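PDB 3LOO: anopheles gambiae adenosine kinase from Anopheles gambiae, which catalyses the transfer of a phosphate group from ATP to adenosine, giving AMP and ADP. Local coordinates for residues 34-39 with 64-69; 43-48 with 140-145; 54-57 with 61-64; 104-107 with 111-114. All coordinates share one frame; numbering follows the deposited sequence.

Interaction 1: 34-39 with 64-69; sequences LDISAV and PMYQEL. With B4P (bis(adenosine)-5'-tetraphosphate), chain D.
Ile36 packs against Tyr66 and Leu69 and so joins strand 33-39 to helix 64-73. This is a helix-on-sheet contact in the small lid of a pfkB (ribokinase-like) kinase, whose five-stranded sheet borders the substrate site.

The link between the two segments is apolar. The two branches of Ile36 share the work. CG1 lies beside the backbone N (chi1 -55°) and CD1 extends onward to the phenol, with Ile36 CD1 at 4.0 Å from Tyr66 CD1. The two side chains cross at about a right angle, and the methyl meets the ring obliquely. The other branch, Ile36 CG2, lies 4.0 Å from Leu69 CB. Leu69 CD1 is also 4.0 Å from the backbone oxygen Ile36 O.

Around the tyrosine, Met65 CE covers one ring face near its rim. The Tyr66 hydroxyl is hydrogen-bonded to the backbone oxygen of Cys151, which ties the ring to the sheet.

The polar interactions lie on the other face of the strand. Asp35 points there and meets a ribose of bis(adenosine)-5'-tetraphosphate. Asn313 ND2 is hydrogen-bonded to the same carboxylate, at OD2. The grip on the sugar is two-pronged: B4P O2E donates to Asp35 OD1 at 2.6 Å, and B4P O3E donates to Asp35 OD2, also at 2.6 Å.

Interaction 2: 43-48 with 140-145; sequences DLLNKY and AVLVTG
Leu45 and Leu142 meet through their terminal methyls, with Leu45 CD2 only 3.5 Å from Leu142 CD1. This is a snug methyl-methyl approach, shorter than such carbons normally keep. The side chains run past one another in opposite senses, and Leu45 CD2 is also 4.2 Å from Leu142 CB. The bond from CA to CB in Leu45 does not itself aim at the strand. The end of the side chain comes nearer, with CG beside the backbone N (chi1 -58°).

Two lesser contacts flank this pair. Leu44 CD2 lies 4.4 Å from Leu142 CD1. Leu45 CD1 lies 4.3 Å from Thr144 OG1. The threonine hydroxyl has its polar partner outside the contact, a hydrogen bond to the backbone oxygen of Val40. The contact between the segments is therefore essentially apolar.

The next shell lies at the end of the helix. Tyr48 is the first residue to leave the helical conformation, and its ring has Leu44 CD1 at its edge, in plane. Lys47 CG covers one face of the same ring near the rim.

The axes of 43-47 and 140-144 approach to 10.2 Å and run at 137°, a helix lying on a sheet. Strand 137-144 is hydrogen-bonded, through the backbone, to strands 33-39 and 147-153. Leu69 of helix 64-73 touches both Leu44 and Leu142, so the two lid helices lie against the same part of the sheet.

Interaction 3: 54-57 with 61-64; sequences NAIL and KHMP
Ile56 sets its terminal methyl over one face of the His62 imidazole. Ile56 CD1 is 3.5 Å from His62 NE2 and 3.8 Å from His62 CE1, so it sits above the NE2 and CE1 side of the ring. The two side chains cross obliquely. Ile56 CG1 sits between N and C of its own backbone (chi1 67°), and CD1 extends from there to the ring. On the opposite face Lys61 CG stands 4.0 Å above the plane, toward the rim. The imidazole is thus held between two aliphatic groups.

The contact spans the short connection from strand 54-57, an outer strand of the five-stranded lid sheet, to helix 64-73. The chain turns back within a few residues, and His62 reaches from a 3-10 turn toward the strand it has just left.

The imidazole is also held by a hydrogen bond, which His62 ND1 accepts from the backbone N of Glu59, just before the segment. Leu57 O stays 4.3 Å from His62 ND1 and approaches obliquely. Leu57 starts away from 61-64, and its side chain touches the bound bis(adenosine)-5'-tetraphosphate, while Ile56 and His62 both pack on Cys151 of strand 147-153.

Interaction 4: 104-107 with 111-114; sequences GCVG and YARI
Ala112 meets Val106 and Gly107 where strand 100-107 passes into helix 110-122. The two elements begin a beta-alpha-beta unit that ends in strand 125-131, which runs parallel to strand 100-107 in the large sheet.

Tyr111 opens the helical segment. The end of its side chain leads away from the strand. Its ring packs edge-to-face with Tyr77, and the two hydroxyls are hydrogen-bonded.

Ala112 follows, and its single methyl carries the whole contact. It points toward the strand. Ala112 CB lies 3.7 Å from Val106 CG2 and 3.8 Å from Val106 CB. With CG1 turned anti to the carbonyl carbon (chi1 -66°), CG2 falls between N and C and faces the alanine. The same methyl, Ala112 CB, comes to 3.2 Å from Gly107 O, a close approach. The backbones are near here too, with Val106 CA and Ala112 CA 5.8 Å apart. Ala112 N is hydrogen-bonded to Asp109 OD1, just before it in the chain.

Ile114 turns to another neighbour, Leu34 of the lid sheet.

Gly107 O has a weak hydrogen bond from Arg130 NH1, and Gly107 N is hydrogen-bonded to Thr136 OG1. The polar atoms of the glycine thus find their partners outside the contact. The chemistry across it is a methyl against a valine and a carbonyl oxygen. The methyl offers Gly107 O no polar partner, so the contact holds by close packing.

Interactions 1, 2 and 3 cluster in the lid, their centres about 10 Å apart, and all reach its five-stranded sheet. Interactions 1 and 2 cross along the chain, and their helices are joined by a salt bridge from Lys47 NZ to Glu68 OE1. Interaction 3 is nested within the loop closed by interaction 2 and shares Pro64 with interaction 1. Interaction 4, on the nine-stranded sheet, follows 1 and 3 along the chain and is also nested within interaction 2. Its centre is about 17 Å from that of interaction 1, yet Leu34 touches Tyr111 and Ile114. The lid strand touches helix 110-122 of the large domain. Asp35 and Leu57 bring interactions 1 and 3 to the ligand.

Interaction 1: 34-39 with 64-69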
loop_
_atom_site.group_PDB
_atom_site.type_symbol
_atom_site.label_atom_id
_atom_site.label_comp_id
_atom_site.label_asym_id
_atom_site.label_seq_id
_atom_site.Cartn_x
_atom_site.Cartn_y
_atom_site.Cartn_z
ATOM N N LEU A 34 -12.224 -1.408 -5.335
ATOM C CA LEU A 34 -12.579 -0.467 -6.385
ATOM C C LEU A 34 -12.815 0.870 -5.697
ATOM O O LEU A 34 -13.662 0.963 -4.792
ATOM C CB LEU A 34 -13.856 -0.926 -7.112
ATOM C CG LEU A 34 -14.357 -0.037 -8.293
ATOM C CD1 LEU A 34 -13.318 0.105 -9.456
ATOM C CD2 LEU A 34 -15.706 -0.540 -8.862
ATOM N N ASP A 35 -12.091 1.906 -6.131
ATOM C CA ASP A 35 -12.289 3.227 -5.584
ATOM C C ASP A 35 -13.511 3.864 -6.237
ATOM O O ASP A 35 -13.698 3.773 -7.472
ATOM C CB ASP A 35 -11.049 4.118 -5.794
ATOM C CG ASP A 35 -9.836 3.698 -4.926
ATOM O OD1 ASP A 35 -9.979 2.855 -3.998
ATOM O OD2 ASP A 35 -8.733 4.257 -5.165
ATOM N N ILE A 36 -14.315 4.524 -5.396
ATOM C CA ILE A 36 -15.446 5.314 -5.849
ATOM C C ILE A 36 -15.165 6.760 -5.448
ATOM O O ILE A 36 -15.245 7.143 -4.284
ATOM C CB ILE A 36 -16.777 4.777 -5.260
ATOM C CG1 ILE A 36 -16.944 3.308 -5.591
ATOM C CG2 ILE A 36 -17.974 5.565 -5.769
ATOM C CD1 ILE A 36 -18.088 2.660 -4.868
ATOM N N SER A 37 -14.837 7.560 -6.443
ATOM C CA SER A 37 -14.210 8.835 -6.214
ATOM C C SER A 37 -15.109 9.980 -6.628
ATOM O O SER A 37 -15.611 9.967 -7.724
ATOM C CB SER A 37 -12.929 8.896 -7.038
ATOM O OG SER A 37 -12.184 10.039 -6.652
ATOM N N ALA A 38 -15.274 10.986 -5.778
ATOM C CA ALA A 38 -16.107 12.149 -6.133
ATOM C C ALA A 38 -15.723 13.427 -5.415
ATOM O O ALA A 38 -15.110 13.417 -4.333
ATOM C CB ALA A 38 -17.623 11.849 -5.918
ATOM N N VAL A 39 -16.095 14.542 -6.034
ATOM C CA VAL A 39 -16.024 15.831 -5.382
ATOM C C VAL A 39 -17.279 16.011 -4.544
ATOM O O VAL A 39 -18.394 15.803 -5.011
ATOM C CB VAL A 39 -15.817 16.972 -6.408
ATOM C CG1 VAL A 39 -16.011 18.360 -5.745
ATOM C CG2 VAL A 39 -14.427 16.830 -7.015
ATOM N N PRO A 64 -24.743 3.312 3.153
ATOM C CA PRO A 64 -25.558 4.035 2.171
ATOM C C PRO A 64 -24.779 5.077 1.401
ATOM O O PRO A 64 -25.276 5.607 0.412
ATOM C CB PRO A 64 -26.656 4.704 3.037
ATOM C CG PRO A 64 -26.759 3.776 4.255
ATOM C CD PRO A 64 -25.315 3.434 4.519
ATOM N N MET A 65 -23.569 5.390 1.851
ATOM C CA MET A 65 -22.773 6.423 1.182
ATOM C C MET A 65 -22.323 6.043 -0.240
ATOM O O MET A 65 -22.231 6.915 -1.127
ATOM C CB MET A 65 -21.575 6.779 2.052
ATOM C CG MET A 65 -20.785 7.956 1.565
ATOM S SD MET A 65 -19.301 8.253 2.547
ATOM C CE MET A 65 -18.610 6.579 2.723
ATOM N N TYR A 66 -22.032 4.751 -0.453
ATOM C CA TYR A 66 -21.524 4.271 -1.766
ATOM C C TYR A 66 -22.540 4.530 -2.919
ATOM O O TYR A 66 -22.217 5.210 -3.917
ATOM C CB TYR A 66 -21.037 2.804 -1.656
ATOM C CG TYR A 66 -19.918 2.699 -0.615
ATOM C CD1 TYR A 66 -18.626 3.133 -0.917
ATOM C CD2 TYR A 66 -20.184 2.271 0.685
ATOM C CE1 TYR A 66 -17.606 3.071 0.031
ATOM C CE2 TYR A 66 -19.181 2.218 1.642
ATOM C CZ TYR A 66 -17.898 2.619 1.306
ATOM O OH TYR A 66 -16.905 2.589 2.226
ATOM N N GLN A 67 -23.781 4.077 -2.747
ATOM C CA GLN A 67 -24.820 4.324 -3.760
ATOM C C GLN A 67 -25.084 5.821 -3.941
ATOM O O GLN A 67 -25.319 6.285 -5.074
ATOM C CB GLN A 67 -26.115 3.619 -3.381
ATOM C CG GLN A 67 -27.224 3.752 -4.407
ATOM C CD GLN A 67 -28.579 3.270 -3.901
ATOM O OE1 GLN A 67 -28.672 2.536 -2.912
ATOM N NE2 GLN A 67 -29.642 3.673 -4.591
ATOM N N GLU A 68 -25.050 6.574 -2.835
ATOM C CA GLU A 68 -25.250 8.004 -2.887
ATOM C C GLU A 68 -24.163 8.696 -3.702
ATOM O O GLU A 68 -24.459 9.614 -4.489
ATOM C CB GLU A 68 -25.341 8.574 -1.471
ATOM C CG GLU A 68 -25.563 10.064 -1.414
ATOM C CD GLU A 68 -25.897 10.583 -0.017
ATOM O OE1 GLU A 68 -26.011 9.799 0.971
ATOM O OE2 GLU A 68 -26.036 11.805 0.081
ATOM N N LEU A 69 -22.906 8.258 -3.523
ATOM C CA LEU A 69 -21.797 8.765 -4.342
ATOM C C LEU A 69 -22.030 8.447 -5.831
ATOM O O LEU A 69 -21.833 9.300 -6.688
ATOM C CB LEU A 69 -20.427 8.182 -3.913
ATOM C CG LEU A 69 -19.900 8.526 -2.519
ATOM C CD1 LEU A 69 -18.595 7.768 -2.250
ATOM C CD2 LEU A 69 -19.705 10.023 -2.361
HETATM P PA B4P D . -4.174 8.119 -0.819
HETATM O O1A B4P D . -4.569 8.841 -2.098
HETATM O O2A B4P D . -4.900 8.514 0.466
HETATM O O3A B4P D . -2.648 8.535 -0.545
HETATM P PB B4P D . -1.495 7.439 -0.425
HETATM O O1B B4P D . -1.219 6.769 -1.773
HETATM O O2B B4P D . -1.623 6.588 0.827
HETATM O O3B B4P D . -0.478 8.744 -0.250
HETATM P PG B4P D . 0.473 9.095 1.000
HETATM O O1G B4P D . -0.178 10.029 1.963
HETATM O O2G B4P D . 0.919 7.772 1.590
HETATM O O3G B4P D . 1.749 9.799 0.336
HETATM P PD B4P D . 2.254 11.331 0.375
HETATM O O1D B4P D . 1.061 12.210 0.300
HETATM O O2D B4P D . 3.298 11.555 1.433
HETATM O O5E B4P D . -4.211 6.510 -1.040
HETATM C C5E B4P D . -5.353 6.116 -1.767
HETATM C C4E B4P D . -5.556 4.630 -1.851
HETATM O O4E B4P D . -5.676 4.009 -0.571
HETATM C C3E B4P D . -6.883 4.385 -2.515
HETATM O O3E B4P D . -6.555 3.964 -3.854
HETATM C C2E B4P D . -7.513 3.240 -1.730
HETATM O O2E B4P D . -7.970 2.139 -2.525
HETATM C C1E B4P D . -6.410 2.824 -0.739
HETATM N N9A B4P D . -7.018 2.414 0.540
HETATM C C8A B4P D . -7.709 3.179 1.435
HETATM N N7A B4P D . -8.095 2.374 2.468
HETATM C C5A B4P D . -7.681 1.097 2.216
HETATM C C6A B4P D . -7.768 -0.131 2.892
HETATM N N6A B4P D . -8.427 -0.284 4.082
HETATM N N1A B4P D . -7.224 -1.235 2.319
HETATM C C2A B4P D . -6.557 -1.159 1.140
HETATM N N3A B4P D . -6.449 0.007 0.482
HETATM C C4A B4P D . -6.989 1.139 1.001
HETATM O O5F B4P D . 2.945 11.377 -1.070
HETATM C C5F B4P D . 3.817 10.348 -1.523
HETATM C C4F B4P D . 4.638 10.948 -2.664
HETATM O O4F B4P D . 3.808 11.624 -3.625
HETATM C C3F B4P D . 5.545 12.056 -2.159
HETATM O O3F B4P D . 6.708 11.490 -1.569
HETATM C C2F B4P D . 5.820 12.846 -3.424
HETATM O O2F B4P D . 6.875 12.226 -4.186
HETATM C C1F B4P D . 4.474 12.772 -4.167
HETATM N N9B B4P D . 3.691 13.994 -3.796
HETATM C C8B B4P D . 2.688 14.050 -2.897
HETATM N N7B B4P D . 2.204 15.311 -2.788
HETATM C C5B B4P D . 2.897 16.106 -3.628
HETATM C C6B B4P D . 2.886 17.460 -3.952
HETATM N N6B B4P D . 1.987 18.276 -3.345
HETATM N N1B B4P D . 3.760 17.943 -4.888
HETATM C C2B B4P D . 4.658 17.130 -5.499
HETATM N N3B B4P D . 4.725 15.799 -5.213
HETATM C C4B B4P D . 3.883 15.237 -4.289
#

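Interaction 2: 43-48 with 140-145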
loop_
_atom_site.group_PDB
_atom_site.type_symbol
_atom_site.label_atom_id
_atom_site.label_comp_id
_atom_site.label_asym_id
_atom_site.label_seq_id
_atom_site.Cartn_x
_atom_site.Cartn_y
_atom_site.Cartn_z
ATOM N N ASP A 43 -21.102 18.896 4.088
ATOM C CA ASP A 43 -22.363 18.317 4.543
ATOM C C ASP A 43 -22.411 16.832 4.269
ATOM O O ASP A 43 -23.006 16.075 5.041
ATOM C CB ASP A 43 -23.587 19.027 3.929
ATOM C CG ASP A 43 -23.487 19.155 2.416
ATOM O OD1 ASP A 43 -24.549 19.119 1.751
ATOM O OD2 ASP A 43 -22.349 19.294 1.899
ATOM N N LEU A 44 -21.788 16.393 3.177
ATOM C CA LEU A 44 -21.699 14.942 2.950
ATOM C C LEU A 44 -20.841 14.265 4.030
ATOM O O LEU A 44 -21.250 13.284 4.613
ATOM C CB LEU A 44 -21.243 14.591 1.528
ATOM C CG LEU A 44 -21.257 13.087 1.245
ATOM C CD1 LEU A 44 -22.673 12.556 1.197
ATOM C CD2 LEU A 44 -20.576 12.832 -0.054
ATOM N N LEU A 45 -19.673 14.818 4.310
ATOM C CA LEU A 45 -18.831 14.310 5.402
ATOM C C LEU A 45 -19.543 14.273 6.758
ATOM O O LEU A 45 -19.467 13.275 7.484
ATOM C CB LEU A 45 -17.571 15.162 5.544
ATOM C CG LEU A 45 -16.643 15.313 4.337
ATOM C CD1 LEU A 45 -15.288 15.775 4.826
ATOM C CD2 LEU A 45 -16.500 14.003 3.570
ATOM N N ASN A 46 -20.222 15.374 7.095
ATOM C CA ASN A 46 -20.982 15.456 8.341
ATOM C C ASN A 46 -22.060 14.434 8.397
ATOM O O ASN A 46 -22.207 13.762 9.411
ATOM C CB ASN A 46 -21.564 16.849 8.530
ATOM C CG ASN A 46 -20.537 17.840 9.010
ATOM O OD1 ASN A 46 -19.335 17.645 8.862
ATOM N ND2 ASN A 46 -21.014 18.931 9.592
ATOM N N LYS A 47 -22.776 14.250 7.289
ATOM C CA LYS A 47 -23.788 13.197 7.232
ATOM C C LYS A 47 -23.243 11.822 7.626
ATOM O O LYS A 47 -23.964 11.012 8.201
ATOM C CB LYS A 47 -24.405 13.124 5.839
ATOM C CG LYS A 47 -25.575 12.166 5.720
ATOM C CD LYS A 47 -26.188 12.247 4.314
ATOM C CE LYS A 47 -27.173 11.111 4.089
ATOM N NZ LYS A 47 -27.718 11.120 2.689
ATOM N N TYR A 48 -21.979 11.545 7.324
ATOM C CA TYR A 48 -21.440 10.203 7.599
ATOM C C TYR A 48 -20.386 10.153 8.733
ATOM O O TYR A 48 -19.649 9.150 8.884
ATOM C CB TYR A 48 -20.941 9.570 6.290
ATOM C CG TYR A 48 -22.083 9.188 5.382
ATOM C CD1 TYR A 48 -22.867 8.077 5.649
ATOM C CD2 TYR A 48 -22.398 9.965 4.273
ATOM C CE1 TYR A 48 -23.947 7.726 4.803
ATOM C CE2 TYR A 48 -23.449 9.630 3.437
ATOM C CZ TYR A 48 -24.213 8.533 3.695
ATOM O OH TYR A 48 -25.256 8.244 2.846
ATOM N N ALA A 140 -14.530 4.588 -0.656
ATOM C CA ALA A 140 -14.986 5.940 -0.932
ATOM C C ALA A 140 -13.785 6.850 -0.873
ATOM O O ALA A 140 -13.022 6.807 0.105
ATOM C CB ALA A 140 -16.045 6.373 0.125
ATOM N N VAL A 141 -13.599 7.669 -1.909
ATOM C CA VAL A 141 -12.541 8.670 -1.924
ATOM C C VAL A 141 -13.231 10.020 -2.129
ATOM O O VAL A 141 -13.650 10.349 -3.245
ATOM C CB VAL A 141 -11.554 8.448 -3.088
ATOM C CG1 VAL A 141 -10.517 9.570 -3.129
ATOM C CG2 VAL A 141 -10.858 7.070 -3.014
ATOM N N LEU A 142 -13.389 10.781 -1.050
ATOM C CA LEU A 142 -14.161 12.018 -1.081
ATOM C C LEU A 142 -13.227 13.199 -1.134
ATOM O O LEU A 142 -12.393 13.375 -0.247
ATOM C CB LEU A 142 -15.053 12.117 0.163
ATOM C CG LEU A 142 -15.921 10.901 0.437
ATOM C CD1 LEU A 142 -16.884 11.176 1.567
ATOM C CD2 LEU A 142 -16.678 10.537 -0.832
ATOM N N VAL A 143 -13.370 14.003 -2.181
ATOM C CA VAL A 143 -12.539 15.192 -2.365
ATOM C C VAL A 143 -13.307 16.453 -1.936
ATOM O O VAL A 143 -14.397 16.743 -2.453
ATOM C CB VAL A 143 -12.079 15.311 -3.830
ATOM C CG1 VAL A 143 -11.397 16.651 -4.072
ATOM C CG2 VAL A 143 -11.174 14.154 -4.183
ATOM N N THR A 144 -12.749 17.167 -0.962
ATOM C CA THR A 144 -13.317 18.426 -0.475
ATOM C C THR A 144 -12.188 19.442 -0.414
ATOM O O THR A 144 -11.261 19.299 0.399
ATOM C CB THR A 144 -13.941 18.292 0.910
ATOM O OG1 THR A 144 -15.036 17.367 0.855
ATOM C CG2 THR A 144 -14.477 19.629 1.357
ATOM N N GLY A 145 -12.278 20.451 -1.284
ATOM C CA GLY A 145 -11.202 21.421 -1.479
ATOM C C GLY A 145 -9.953 20.670 -1.892
ATOM O O GLY A 145 -9.987 19.920 -2.863
#

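Interaction 3: 54-57 with 61-64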
loop_
_atom_site.group_PDB
_atom_site.type_symbol
_atom_site.label_atom_id
_atom_site.label_comp_id
_atom_site.label_asym_id
_atom_site.label_seq_id
_atom_site.Cartn_x
_atom_site.Cartn_y
_atom_site.Cartn_z
ATOM N N ASN A 54 -8.617 12.173 6.347
ATOM C CA ASN A 54 -8.624 10.994 7.209
ATOM C C ASN A 54 -8.911 9.710 6.403
ATOM O O ASN A 54 -9.422 9.790 5.286
ATOM C CB ASN A 54 -9.723 11.184 8.260
ATOM C CG ASN A 54 -9.580 10.258 9.461
ATOM O OD1 ASN A 54 -8.502 9.723 9.728
ATOM N ND2 ASN A 54 -10.684 10.072 10.203
ATOM N N ALA A 55 -8.596 8.542 6.976
ATOM C CA ALA A 55 -8.917 7.251 6.367
ATOM C C ALA A 55 -9.504 6.349 7.420
ATOM O O ALA A 55 -8.927 6.206 8.498
ATOM C CB ALA A 55 -7.664 6.604 5.771
ATOM N N ILE A 56 -10.630 5.720 7.107
ATOM C CA ILE A 56 -11.330 4.872 8.052
ATOM C C ILE A 56 -11.802 3.624 7.364
ATOM O O ILE A 56 -11.804 3.540 6.126
ATOM C CB ILE A 56 -12.571 5.593 8.710
ATOM C CG1 ILE A 56 -13.674 5.853 7.646
ATOM C CG2 ILE A 56 -12.131 6.893 9.459
ATOM C CD1 ILE A 56 -15.009 6.449 8.154
ATOM N N LEU A 57 -12.171 2.641 8.188
ATOM C CA LEU A 57 -12.912 1.455 7.784
ATOM C C LEU A 57 -14.424 1.736 7.871
ATOM O O LEU A 57 -14.872 2.398 8.821
ATOM C CB LEU A 57 -12.522 0.289 8.708
ATOM C CG LEU A 57 -11.054 -0.135 8.563
ATOM C CD1 LEU A 57 -10.720 -1.264 9.572
ATOM C CD2 LEU A 57 -10.732 -0.593 7.071
ATOM N N LYS A 61 -23.274 2.314 9.268
ATOM C CA LYS A 61 -23.820 3.629 8.980
ATOM C C LYS A 61 -23.193 4.237 7.723
ATOM O O LYS A 61 -23.710 5.197 7.172
ATOM C CB LYS A 61 -23.605 4.577 10.164
ATOM C CG LYS A 61 -22.139 4.791 10.605
ATOM C CD LYS A 61 -22.017 5.975 11.557
ATOM C CE LYS A 61 -20.606 6.055 12.143
ATOM N NZ LYS A 61 -20.434 7.246 13.017
ATOM N N HIS A 62 -22.055 3.704 7.286
ATOM C CA HIS A 62 -21.363 4.276 6.129
ATOM C C HIS A 62 -21.913 3.687 4.838
ATOM O O HIS A 62 -21.763 4.278 3.775
ATOM C CB HIS A 62 -19.844 4.048 6.235
ATOM C CG HIS A 62 -19.222 4.780 7.374
ATOM N ND1 HIS A 62 -18.742 4.146 8.495
ATOM C CD2 HIS A 62 -19.049 6.104 7.587
ATOM C CE1 HIS A 62 -18.294 5.046 9.350
ATOM N NE2 HIS A 62 -18.463 6.244 8.816
ATOM N N MET A 63 -22.552 2.526 4.945
ATOM C CA MET A 63 -22.916 1.755 3.767
ATOM C C MET A 63 -23.754 2.490 2.716
ATOM O O MET A 63 -23.528 2.280 1.518
ATOM C CB MET A 63 -23.598 0.444 4.143
ATOM C CG MET A 63 -22.686 -0.585 4.814
ATOM S SD MET A 63 -21.062 -0.847 4.054
ATOM C CE MET A 63 -20.332 -1.919 5.297
ATOM N N PRO A 64 -24.743 3.312 3.153
ATOM C CA PRO A 64 -25.558 4.035 2.171
ATOM C C PRO A 64 -24.779 5.077 1.401
ATOM O O PRO A 64 -25.276 5.607 0.412
ATOM C CB PRO A 64 -26.656 4.704 3.037
ATOM C CG PRO A 64 -26.759 3.776 4.255
ATOM C CD PRO A 64 -25.315 3.434 4.519
#

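Interaction 4: 104-107 with 111-114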
loop_
_atom_site.group_PDB
_atom_site.type_symbol
_atom_site.label_atom_id
_atom_site.label_comp_id
_atom_site.label_asym_id
_atom_site.label_seq_id
_atom_site.Cartn_x
_atom_site.Cartn_y
_atom_site.Cartn_z
ATOM N N GLY A 104 -5.056 -11.356 -2.920
ATOM C CA GLY A 104 -6.089 -10.740 -2.080
ATOM C C GLY A 104 -7.415 -11.345 -2.513
ATOM O O GLY A 104 -7.447 -12.151 -3.461
ATOM N N CYS A 105 -8.493 -10.974 -1.821
ATOM C CA CYS A 105 -9.821 -11.557 -2.069
ATOM C C CYS A 105 -10.850 -10.576 -2.624
ATOM O O CYS A 105 -11.026 -9.444 -2.105
ATOM C CB CYS A 105 -10.351 -12.230 -0.790
ATOM S SG CYS A 105 -11.844 -13.296 -1.057
ATOM N N VAL A 106 -11.544 -11.024 -3.675
ATOM C CA VAL A 106 -12.546 -10.219 -4.372
ATOM C C VAL A 106 -13.848 -11.010 -4.367
ATOM O O VAL A 106 -13.866 -12.191 -3.971
ATOM C CB VAL A 106 -12.172 -9.880 -5.852
ATOM C CG1 VAL A 106 -10.931 -8.944 -5.955
ATOM C CG2 VAL A 106 -11.989 -11.159 -6.700
ATOM N N GLY A 107 -14.918 -10.374 -4.838
ATOM C CA GLY A 107 -16.209 -11.048 -4.970
ATOM C C GLY A 107 -16.277 -11.683 -6.349
ATOM O O GLY A 107 -15.309 -11.625 -7.131
ATOM N N TYR A 111 -17.533 -5.705 -10.149
ATOM C CA TYR A 111 -16.456 -4.901 -9.571
ATOM C C TYR A 111 -15.167 -5.673 -9.639
ATOM O O TYR A 111 -14.156 -5.084 -9.931
ATOM C CB TYR A 111 -16.751 -4.493 -8.108
ATOM C CG TYR A 111 -17.736 -3.355 -7.939
ATOM C CD1 TYR A 111 -18.250 -2.655 -9.039
ATOM C CD2 TYR A 111 -18.148 -2.964 -6.662
ATOM C CE1 TYR A 111 -19.136 -1.586 -8.867
ATOM C CE2 TYR A 111 -18.997 -1.912 -6.478
ATOM C CZ TYR A 111 -19.500 -1.227 -7.578
ATOM O OH TYR A 111 -20.378 -0.190 -7.357
ATOM N N ALA A 112 -15.205 -6.988 -9.356
ATOM C CA ALA A 112 -14.003 -7.802 -9.447
ATOM C C ALA A 112 -13.426 -7.829 -10.878
ATOM O O ALA A 112 -12.204 -7.842 -11.020
ATOM C CB ALA A 112 -14.230 -9.227 -8.933
ATOM N N ARG A 113 -14.275 -7.825 -11.920
ATOM C CA ARG A 113 -13.736 -7.840 -13.324
ATOM C C ARG A 113 -13.097 -6.531 -13.701
ATOM O O ARG A 113 -12.143 -6.535 -14.465
ATOM C CB ARG A 113 -14.776 -8.129 -14.419
ATOM C CG ARG A 113 -16.033 -8.747 -13.980
ATOM C CD ARG A 113 -16.998 -8.980 -15.158
ATOM N NE ARG A 113 -16.464 -10.010 -16.021
ATOM C CZ ARG A 113 -16.738 -11.292 -15.865
ATOM N NH1 ARG A 113 -16.205 -12.196 -16.679
ATOM N NH2 ARG A 113 -17.544 -11.654 -14.895
ATOM N N ILE A 114 -13.632 -5.400 -13.215
ATOM C CA ILE A 114 -12.939 -4.130 -13.423
ATOM C C ILE A 114 -11.513 -4.183 -12.831
ATOM O O ILE A 114 -10.543 -3.758 -13.490
ATOM C CB ILE A 114 -13.726 -2.910 -12.826
ATOM C CG1 ILE A 114 -15.038 -2.647 -13.602
ATOM C CG2 ILE A 114 -12.853 -1.654 -12.828
ATOM C CD1 ILE A 114 -16.155 -2.040 -12.728
#